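Local coordinates for protein SAM-dependent methyltransferase (Anabaena variabilis ATCC 29413, PDB 3GGD) that probably transfers a methyl group from S-adenosyl-L-methionine to a substrate not yet identified, and binds the product S-adenosyl-L-homocysteine, at residues A[37-40]-A[41-45]. Residues are numbered along the deposited sequence; the frame is centred on the assembly and turned at random.
Sequences ANVE and RAVVV. With EDO (1,2-ethanediol), chain L; EDO (1,2-ethanediol), chain M.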
# COMPACT_ATOMS: atom_id res chain seq x y z
N ALA A 37 10.41 1.67 5.08
CA ALA A 37 11.73 2.09 4.63
C ALA A 37 11.84 3.62 4.60
O ALA A 37 10.87 4.30 4.39
CB ALA A 37 12.00 1.53 3.19
N ASN A 38 13.05 4.13 4.78
CA ASN A 38 13.27 5.56 4.65
C ASN A 38 12.86 6.02 3.24
O ASN A 38 12.95 5.26 2.28
CB ASN A 38 14.72 5.91 4.96
CG ASN A 38 15.69 5.13 4.13
OD1 ASN A 38 15.78 3.90 4.25
ND2 ASN A 38 16.46 5.83 3.30
N VAL A 39 12.37 7.26 3.14
CA VAL A 39 11.78 7.77 1.89
C VAL A 39 12.71 7.65 0.68
O VAL A 39 12.27 7.42 -0.45
CB VAL A 39 11.27 9.23 2.06
CG1 VAL A 39 10.06 9.25 3.04
CG2 VAL A 39 12.44 10.20 2.47
N GLU A 40 14.00 7.79 0.91
CA GLU A 40 14.97 7.71 -0.16
C GLU A 40 14.95 6.37 -0.90
O GLU A 40 15.36 6.32 -2.04
CB GLU A 40 16.38 8.02 0.32
CG GLU A 40 16.56 9.45 0.86
CD GLU A 40 16.22 9.63 2.35
OE1 GLU A 40 15.75 8.64 2.98
OE2 GLU A 40 16.45 10.76 2.89
N ARG A 41 14.46 5.31 -0.25
CA ARG A 41 14.39 3.98 -0.87
C ARG A 41 12.93 3.62 -1.19
O ARG A 41 12.64 2.48 -1.55
CB ARG A 41 14.88 2.90 0.13
CG ARG A 41 16.27 3.02 0.58
CD ARG A 41 16.78 1.78 1.31
NE ARG A 41 16.21 1.51 2.64
CZ ARG A 41 15.65 0.36 3.05
NH1 ARG A 41 15.52 -0.72 2.24
NH2 ARG A 41 15.23 0.28 4.31
N ALA A 42 12.00 4.55 -0.97
CA ALA A 42 10.59 4.27 -1.13
C ALA A 42 9.95 5.32 -2.06
O ALA A 42 10.16 5.28 -3.28
CB ALA A 42 9.92 4.20 0.24
N VAL A 43 9.21 6.28 -1.51
CA VAL A 43 8.54 7.27 -2.35
C VAL A 43 9.47 8.14 -3.26
O VAL A 43 9.06 8.60 -4.34
CB VAL A 43 7.58 8.18 -1.48
CG1 VAL A 43 8.41 9.08 -0.53
CG2 VAL A 43 6.56 8.96 -2.40
N VAL A 44 10.71 8.35 -2.85
CA VAL A 44 11.68 9.05 -3.68
C VAL A 44 11.95 8.28 -4.98
O VAL A 44 12.14 8.87 -6.08
CB VAL A 44 12.99 9.28 -2.94
CG1 VAL A 44 14.16 9.63 -3.92
CG2 VAL A 44 12.81 10.33 -1.89
N VAL A 45 11.95 6.95 -4.86
CA VAL A 45 12.10 6.07 -6.04
C VAL A 45 10.81 6.06 -6.89
O VAL A 45 10.85 6.11 -8.12
CB VAL A 45 12.46 4.62 -5.60
CG1 VAL A 45 12.33 3.62 -6.79
CG2 VAL A 45 13.87 4.62 -4.98
C1 EDO L . 10.04 0.56 -3.06
O1 EDO L . 10.41 0.67 -1.67
C2 EDO L . 9.39 1.87 -3.60
O2 EDO L . 8.33 2.41 -2.76
C1 EDO M . 14.93 9.68 -7.68
O1 EDO M . 14.23 8.44 -7.88
C2 EDO M . 16.05 9.84 -8.72
O2 EDO M . 15.55 10.16 -10.01
O HOH W 1 15.23 2.11 6.49
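The carbonyl oxygen of V39 is gripped by two amides of the chain that follows, a compact example of how a 3-10 turn hands over to an alpha helix. A42 N donates to V39 O at 2.9 Å, and V44 N reaches the same O at 3.0 Å from the opposite face of the carbonyl plane. The first bond closes the 3-10 turn; the second, five residues on, gives an acceptor to an N-H of the helix's first turn, just after the N-cap A42. One residue earlier, R41 N bonds to N38 O. The side chains repeat this link: R41 NE meets N38 OD1 at 2.9 Å, nearly within the guanidinium plane, and the two side chains cross at about a right angle. N38 CG stands between its backbone N and carbonyl carbon (chi1 55°), which brings the amide round towards R41. Its OD1 also accepts from a water that in turn accepts from R41 NH2, while ND2 donates to E40 OE1 at 2.9 Å; the amide is held at both ends and its rotation fixed. A37 CB lies over one guanidinium face, offset toward its rim, 3.6 Å from R41 NH2. Elsewhere R41 NH1 bonds to Q222 OE1 and S223 O, and Y232 makes a cation-pi contact with R41. V39 and V43 lie side by side and point the same way, V39 CB 3.9 Å from V43 CG1. This turn links the loop after helix 15-29 to helix 43-50 in a Rossmann-like methyltransferase fold: V43 and V44 pack on F73 of helix 69-77, Q70 OE1 accepts a hydrogen bond from V43 N, and A37 and A42 touch R131, an S-adenosyl-L-homocysteine-binding residue ending strand 127-131.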